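PDB 6WPN: substrate-binding protein from Synechococcus sp., which probably binds a sugar or oligosaccharide in the periplasm as the extracellular solute-binding component of a transport system. Local coordinates for residues Q418-N421 with R422-S425; A224-F227 with W228-Y232; L76-F80 with A81-P85. All blocks are in the same frame, centred on the assembly; numbering follows the deposited sequence.

From the N terminus the contacts come in the order interaction 3, interaction 2, interaction 1. None nests in or crosses another, and each is local, its two segments joined directly. Interaction 3 closes the turn at the end of helix 72-80, where the chain heads for strand 87-90 of the mixed sheet. Interaction 2 lies within helix 219-233 and interaction 1 near the end of helix 409-427. These two do not touch, their nearest atoms being about 10 Å apart, yet both helices pack on helix 388-403, and helix 219-233 also touches the start of helix 409-427. Interaction 3 touches neither: its nearest atoms are about 14 Å from interaction 1 and about 29 Å from interaction 2.

Interaction 1 of 3, residues Q418-N421 with R422-S425; sequences QQWN and RYAS
R422 runs beside Q419, one turn back on helix 409-427. The two side chains point the same way, and NH1 of R422 comes within 3.5 Å of CG of Q419. The R422 backbone N bonds to Q418 O. With chi1 at 176°, CG of Y423 swings to the side opposite its own N, which lays the ring beside W420. CD1 of Y423 lies 3.6 Å from CZ3 of W420, and the two rings meet obliquely, their planes 39° apart. A424 puts its CB over one face of the W420 indole, a CH-pi contact 4.2 Å from the five-membered ring centroid. Its N donates to W420 O at 2.7 Å. S425 grips N421 O twice: OG at 2.9 Å and the backbone N at 3.0 Å come from opposite faces of the carbonyl plane. Beyond the helix, W420 NE1 bonds to Q212 O and N421 OD1 accepts from A214 N, so the loop before helix 219-233 is tied on. A leucine in place of W420 would probably leave Q212 O without its indole donor and take the flat surface from A424 CB and the Y423 ring. Q419, W420 and Y423 rest on helix 388-403, through I394, Q398, L391 and R390.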
loop_
_atom_site.group_PDB
_atom_site.type_symbol
_atom_site.label_atom_id
_atom_site.label_comp_id
_atom_site.label_asym_id
_atom_site.label_seq_id
_atom_site.Cartn_x
_atom_site.Cartn_y
_atom_site.Cartn_z
ATOM N N GLN A 418 -21.484 -3.196 15.578
ATOM C CA GLN A 418 -22.806 -2.583 15.515
ATOM C C GLN A 418 -22.805 -1.330 14.646
ATOM O O GLN A 418 -23.767 -1.080 13.912
ATOM C CB GLN A 418 -23.288 -2.264 16.928
ATOM C CG GLN A 418 -23.569 -3.506 17.756
ATOM C CD GLN A 418 -23.735 -3.202 19.230
ATOM O OE1 GLN A 418 -23.447 -2.094 19.685
ATOM N NE2 GLN A 418 -24.211 -4.186 19.988
ATOM N N GLN A 419 -21.732 -0.536 14.707
ATOM C CA GLN A 419 -21.646 0.652 13.864
ATOM C C GLN A 419 -21.537 0.287 12.388
ATOM O O GLN A 419 -22.168 0.928 11.540
ATOM C CB GLN A 419 -20.473 1.526 14.297
ATOM C CG GLN A 419 -20.706 2.224 15.622
ATOM C CD GLN A 419 -19.659 3.274 15.917
ATOM O OE1 GLN A 419 -18.765 3.519 15.104
ATOM N NE2 GLN A 419 -19.762 3.907 17.084
ATOM N N TRP A 420 -20.732 -0.726 12.053
ATOM C CA TRP A 420 -20.635 -1.132 10.654
ATOM C C TRP A 420 -21.965 -1.675 10.143
ATOM O O TRP A 420 -22.366 -1.386 9.010
ATOM C CB TRP A 420 -19.531 -2.172 10.458
ATOM C CG TRP A 420 -19.591 -2.770 9.083
ATOM C CD1 TRP A 420 -20.106 -3.986 8.737
ATOM C CD2 TRP A 420 -19.167 -2.151 7.860
ATOM N NE1 TRP A 420 -20.011 -4.170 7.377
ATOM C CE2 TRP A 420 -19.438 -3.058 6.817
ATOM C CE3 TRP A 420 -18.575 -0.920 7.549
ATOM C CZ2 TRP A 420 -19.134 -2.777 5.485
ATOM C CZ3 TRP A 420 -18.274 -0.641 6.226
ATOM C CH2 TRP A 420 -18.554 -1.566 5.210
ATOM N N ASN A 421 -22.657 -2.477 10.954
ATOM C CA ASN A 421 -23.934 -3.029 10.516
ATOM C C ASN A 421 -24.992 -1.943 10.379
ATOM O O ASN A 421 -25.912 -2.074 9.564
ATOM C CB ASN A 421 -24.395 -4.123 11.480
ATOM C CG ASN A 421 -23.585 -5.400 11.344
ATOM O OD1 ASN A 421 -22.987 -5.659 10.301
ATOM N ND2 ASN A 421 -23.553 -6.200 12.402
ATOM N N ARG A 422 -24.882 -0.872 11.169
ATOM C CA ARG A 422 -25.696 0.318 10.944
ATOM C C ARG A 422 -25.469 0.874 9.543
ATOM O O ARG A 422 -26.422 1.142 8.802
ATOM C CB ARG A 422 -25.344 1.379 11.987
ATOM C CG ARG A 422 -25.984 1.223 13.352
ATOM C CD ARG A 422 -25.256 2.112 14.357
ATOM N NE ARG A 422 -25.032 3.464 13.847
ATOM C CZ ARG A 422 -24.278 4.378 14.451
ATOM N NH1 ARG A 422 -23.664 4.091 15.591
ATOM N NH2 ARG A 422 -24.127 5.581 13.911
ATOM N N TYR A 423 -24.200 1.053 9.169
ATOM C CA TYR A 423 -23.857 1.578 7.851
ATOM C C TYR A 423 -24.235 0.596 6.746
ATOM O O TYR A 423 -24.768 0.998 5.705
ATOM C CB TYR A 423 -22.359 1.904 7.824
ATOM C CG TYR A 423 -21.780 2.385 6.507
ATOM C CD1 TYR A 423 -21.144 1.507 5.639
ATOM C CD2 TYR A 423 -21.837 3.728 6.151
ATOM C CE1 TYR A 423 -20.599 1.949 4.442
ATOM C CE2 TYR A 423 -21.294 4.180 4.959
ATOM C CZ TYR A 423 -20.676 3.287 4.108
ATOM O OH TYR A 423 -20.136 3.733 2.923
ATOM N N ALA A 424 -23.983 -0.699 6.964
ATOM C CA ALA A 424 -24.170 -1.690 5.908
ATOM C C ALA A 424 -25.639 -1.980 5.629
ATOM O O ALA A 424 -25.991 -2.329 4.497
ATOM C CB ALA A 424 -23.442 -2.983 6.272
ATOM N N SER A 425 -26.508 -1.855 6.632
ATOM C CA SER A 425 -27.928 -2.059 6.375
ATOM C C SER A 425 -28.519 -0.907 5.575
ATOM O O SER A 425 -29.487 -1.102 4.833
ATOM C CB SER A 425 -28.691 -2.237 7.689
ATOM O OG SER A 425 -28.222 -3.366 8.406
#

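Interaction 2 of 3, residues A224-F227 with W228-Y232; sequences AFAF and WTDLY
F227 has CG anti to its backbone N (chi1 179°), while W228 has CG anti to its carbonyl carbon (chi1 -69°). These settings bring two successive aromatic groups together on helix 219-233. The edge of the F227 ring meets the face of the W228 indole in a T-shaped pair, with planes at 83°. CD1 of F227 does the touching. It stands 3.6 Å above the indole plane, over its centre, and is 3.7 Å from CE2 of W228. L231, one turn on, lies over a face of the F227 ring. Its CD1 reaches CE1 of F227 at 3.5 Å. The F227 ring thus meets W228 with its edge and L231 with a face; it also touches M203.

The backbone is a regular alpha-helix, with i to i+4 bonds from W228 N to A224 O, T229 N to F225 O, D230 N to A226 O and L231 N to F227 O. T229 adds a side-chain bond, OG1 to F225 O at 2.8 Å. This donor sits above the carbonyl plane, whereas T229 N comes in closer to the plane, at 3.0 Å from the same F225 O. F225 O therefore takes two bonds from one residue.

The indole of W228 also meets the ring of W165, and its NE1 makes a weak bond to S199 OG. F225 and T229 pack against helix 388-403, through I395, L399 and A402.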
loop_
_atom_site.group_PDB
_atom_site.type_symbol
_atom_site.label_atom_id
_atom_site.label_comp_id
_atom_site.label_asym_id
_atom_site.label_seq_id
_atom_site.Cartn_x
_atom_site.Cartn_y
_atom_site.Cartn_z
ATOM N N ALA A 224 -7.391 -10.280 17.675
ATOM C CA ALA A 224 -6.658 -9.200 17.023
ATOM C C ALA A 224 -6.849 -7.875 17.751
ATOM O O ALA A 224 -5.898 -7.097 17.887
ATOM C CB ALA A 224 -7.094 -9.079 15.564
ATOM N N PHE A 225 -8.079 -7.580 18.185
ATOM C CA PHE A 225 -8.320 -6.369 18.967
ATOM C C PHE A 225 -7.526 -6.383 20.266
ATOM O O PHE A 225 -6.906 -5.381 20.641
ATOM C CB PHE A 225 -9.814 -6.212 19.269
ATOM C CG PHE A 225 -10.549 -5.335 18.292
ATOM C CD1 PHE A 225 -10.931 -5.814 17.050
ATOM C CD2 PHE A 225 -10.855 -4.023 18.620
ATOM C CE1 PHE A 225 -11.611 -5.000 16.154
ATOM C CE2 PHE A 225 -11.526 -3.207 17.728
ATOM C CZ PHE A 225 -11.905 -3.697 16.496
ATOM N N ALA A 226 -7.545 -7.511 20.975
ATOM C CA ALA A 226 -6.794 -7.622 22.221
ATOM C C ALA A 226 -5.296 -7.507 21.974
ATOM O O ALA A 226 -4.564 -6.951 22.802
ATOM C CB ALA A 226 -7.124 -8.942 22.915
ATOM N N PHE A 227 -4.823 -8.039 20.846
ATOM C CA PHE A 227 -3.408 -7.952 20.506
ATOM C C PHE A 227 -2.932 -6.506 20.518
ATOM O O PHE A 227 -1.972 -6.158 21.216
ATOM C CB PHE A 227 -3.173 -8.594 19.135
ATOM C CG PHE A 227 -1.743 -8.535 18.655
ATOM C CD1 PHE A 227 -1.309 -7.487 17.856
ATOM C CD2 PHE A 227 -0.844 -9.543 18.978
ATOM C CE1 PHE A 227 -0.001 -7.431 17.402
ATOM C CE2 PHE A 227 0.466 -9.500 18.522
ATOM C CZ PHE A 227 0.890 -8.441 17.733
ATOM N N TRP A 228 -3.618 -5.643 19.769
ATOM C CA TRP A 228 -3.185 -4.256 19.645
ATOM C C TRP A 228 -3.496 -3.456 20.902
ATOM O O TRP A 228 -2.717 -2.580 21.293
ATOM C CB TRP A 228 -3.836 -3.631 18.417
ATOM C CG TRP A 228 -3.291 -4.220 17.163
ATOM C CD1 TRP A 228 -3.926 -5.069 16.307
ATOM C CD2 TRP A 228 -1.979 -4.025 16.635
ATOM N NE1 TRP A 228 -3.091 -5.409 15.269
ATOM C CE2 TRP A 228 -1.889 -4.779 15.449
ATOM C CE3 TRP A 228 -0.867 -3.283 17.052
ATOM C CZ2 TRP A 228 -0.737 -4.805 14.672
ATOM C CZ3 TRP A 228 0.274 -3.314 16.280
ATOM C CH2 TRP A 228 0.331 -4.067 15.104
ATOM N N THR A 229 -4.622 -3.745 21.555
ATOM C CA THR A 229 -4.946 -3.058 22.799
ATOM C C THR A 229 -3.880 -3.323 23.857
ATOM O O THR A 229 -3.362 -2.391 24.483
ATOM C CB THR A 229 -6.317 -3.506 23.304
ATOM O OG1 THR A 229 -7.316 -3.176 22.333
ATOM C CG2 THR A 229 -6.649 -2.816 24.625
ATOM N N ASP A 230 -3.518 -4.595 24.042
ATOM C CA ASP A 230 -2.552 -4.959 25.074
ATOM C C ASP A 230 -1.165 -4.400 24.768
ATOM O O ASP A 230 -0.446 -3.978 25.681
ATOM C CB ASP A 230 -2.495 -6.480 25.219
ATOM C CG ASP A 230 -3.795 -7.069 25.740
ATOM O OD1 ASP A 230 -4.562 -6.343 26.411
ATOM O OD2 ASP A 230 -4.050 -8.267 25.482
ATOM N N LEU A 231 -0.768 -4.385 23.497
ATOM C CA LEU A 231 0.523 -3.801 23.146
ATOM C C LEU A 231 0.584 -2.334 23.557
ATOM O O LEU A 231 1.562 -1.886 24.165
ATOM C CB LEU A 231 0.784 -3.950 21.646
ATOM C CG LEU A 231 1.268 -5.306 21.128
ATOM C CD1 LEU A 231 1.569 -5.217 19.645
ATOM C CD2 LEU A 231 2.487 -5.778 21.883
ATOM N N TYR A 232 -0.474 -1.578 23.262
ATOM C CA TYR A 232 -0.467 -0.157 23.590
ATOM C C TYR A 232 -0.506 0.061 25.096
ATOM O O TYR A 232 0.238 0.893 25.630
ATOM C CB TYR A 232 -1.650 0.547 22.927
ATOM C CG TYR A 232 -1.545 2.048 23.011
ATOM C CD1 TYR A 232 -0.802 2.762 22.078
ATOM C CD2 TYR A 232 -2.149 2.750 24.043
ATOM C CE1 TYR A 232 -0.690 4.133 22.153
ATOM C CE2 TYR A 232 -2.038 4.126 24.127
ATOM C CZ TYR A 232 -1.307 4.810 23.180
ATOM O OH TYR A 232 -1.196 6.174 23.255
#

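Interaction 3 of 3, residues L76-F80 with A81-P85; sequences LAAVF and ARTAP
A77, A78 and V79, in the last turn of helix 72-80, accept the backbone bonds that close it. A81 N still donates to A77 O in the helical pattern, at 3.2 Å. R82 then leaves the helix with a positive phi of 55°. Two bonds run back from the turn: T83 N to A78 O at 2.8 Å and R82 N to V79 O at 3.0 Å. This is a Schellman motif, a common C-terminal helix cap. The two bonds differ in direction. T83 N lies nearly along the C=O axis of A78, while R82 N sits above the carbonyl plane of V79, 74° out of it. Beyond the turn the chain opens out: A84 and P85 have extended backbone angles and lead toward strand 87-90.

The side chains of this extended part fold back over the helix end. V79 places CG2 beside its backbone N, and that methyl meets CB of A84 at 3.7 Å. CD of P85 rests against CB of A78 at 4.1 Å. A78 and P85 both touch W33 on strand 30-35, while V79 and A84 both touch Q307. The turn is therefore seated against strand 30-35, although most of its residues are at the surface.

T83 adds a side-chain bond to the cap. Its OG1 stands between the backbone N and the carbonyl carbon, with chi1 at 54°, which points the hydroxyl back at the helix. OG1 donates to A78 O at 3.2 Å, in the carbonyl plane and on a lone pair, so that A78 O holds both the N and OG1 of T83.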
loop_
_atom_site.group_PDB
_atom_site.type_symbol
_atom_site.label_atom_id
_atom_site.label_comp_id
_atom_site.label_asym_id
_atom_site.label_seq_id
_atom_site.Cartn_x
_atom_site.Cartn_y
_atom_site.Cartn_z
ATOM N N LEU A 76 -15.351 14.122 -8.017
ATOM C CA LEU A 76 -16.743 14.565 -8.015
ATOM C C LEU A 76 -16.883 15.975 -8.573
ATOM O O LEU A 76 -17.817 16.259 -9.332
ATOM C CB LEU A 76 -17.311 14.490 -6.598
ATOM C CG LEU A 76 -18.783 14.852 -6.409
ATOM C CD1 LEU A 76 -19.686 13.790 -7.002
ATOM C CD2 LEU A 76 -19.076 15.036 -4.932
ATOM N N ALA A 77 -15.961 16.872 -8.216
ATOM C CA ALA A 77 -16.031 18.236 -8.728
ATOM C C ALA A 77 -15.858 18.270 -10.243
ATOM O O ALA A 77 -16.567 19.006 -10.940
ATOM C CB ALA A 77 -14.974 19.103 -8.043
ATOM N N ALA A 78 -14.932 17.467 -10.773
ATOM C CA ALA A 78 -14.687 17.471 -12.212
ATOM C C ALA A 78 -15.840 16.834 -12.979
ATOM O O ALA A 78 -16.176 17.271 -14.087
ATOM C CB ALA A 78 -13.374 16.749 -12.520
ATOM N N VAL A 79 -16.455 15.795 -12.410
ATOM C CA VAL A 79 -17.571 15.136 -13.077
ATOM C C VAL A 79 -18.816 16.008 -13.001
ATOM O O VAL A 79 -19.631 16.027 -13.933
ATOM C CB VAL A 79 -17.803 13.739 -12.470
ATOM C CG1 VAL A 79 -19.005 13.082 -13.095
ATOM C CG2 VAL A 79 -16.584 12.864 -12.678
ATOM N N PHE A 80 -18.967 16.763 -11.911
ATOM C CA PHE A 80 -20.071 17.707 -11.799
ATOM C C PHE A 80 -19.990 18.776 -12.879
ATOM O O PHE A 80 -21.017 19.226 -13.400
ATOM C CB PHE A 80 -20.049 18.354 -10.416
ATOM C CG PHE A 80 -21.330 18.217 -9.658
ATOM C CD1 PHE A 80 -21.818 16.967 -9.323
ATOM C CD2 PHE A 80 -22.036 19.338 -9.260
ATOM C CE1 PHE A 80 -22.994 16.837 -8.620
ATOM C CE2 PHE A 80 -23.214 19.214 -8.551
ATOM C CZ PHE A 80 -23.695 17.962 -8.233
ATOM N N ALA A 81 -18.777 19.195 -13.227
ATOM C CA ALA A 81 -18.557 20.157 -14.298
ATOM C C ALA A 81 -18.509 19.525 -15.680
ATOM O O ALA A 81 -18.246 20.242 -16.653
ATOM C CB ALA A 81 -17.254 20.916 -14.050
ATOM N N ARG A 82 -18.747 18.219 -15.791
ATOM C CA ARG A 82 -18.647 17.507 -17.064
ATOM C C ARG A 82 -17.275 17.727 -17.697
ATOM O O ARG A 82 -17.144 17.963 -18.900
ATOM C CB ARG A 82 -19.765 17.914 -18.028
ATOM C CG ARG A 82 -19.960 16.924 -19.168
ATOM C CD ARG A 82 -21.399 16.792 -19.606
ATOM N NE ARG A 82 -21.521 15.772 -20.644
ATOM C CZ ARG A 82 -22.613 15.571 -21.371
ATOM N NH1 ARG A 82 -23.685 16.331 -21.181
ATOM N NH2 ARG A 82 -22.630 14.616 -22.292
ATOM N N THR A 83 -16.237 17.673 -16.863
ATOM C CA THR A 83 -14.843 17.719 -17.291
ATOM C C THR A 83 -14.061 16.616 -16.590
ATOM O O THR A 83 -12.981 16.828 -16.031
ATOM C CB THR A 83 -14.212 19.085 -17.029
ATOM O OG1 THR A 83 -14.385 19.439 -15.652
ATOM C CG2 THR A 83 -14.840 20.155 -17.915
ATOM N N ALA A 84 -14.616 15.409 -16.624
ATOM C CA ALA A 84 -14.014 14.292 -15.914
ATOM C C ALA A 84 -12.662 13.945 -16.531
ATOM O O ALA A 84 -12.500 14.018 -17.753
ATOM C CB ALA A 84 -14.935 13.073 -15.951
ATOM N N PRO A 85 -11.676 13.576 -15.717
ATOM C CA PRO A 85 -10.369 13.209 -16.266
ATOM C C PRO A 85 -10.479 11.952 -17.109
ATOM O O PRO A 85 -11.448 11.194 -17.027
ATOM C CB PRO A 85 -9.506 12.982 -15.021
ATOM C CG PRO A 85 -10.490 12.651 -13.946
ATOM C CD PRO A 85 -11.721 13.445 -14.251
#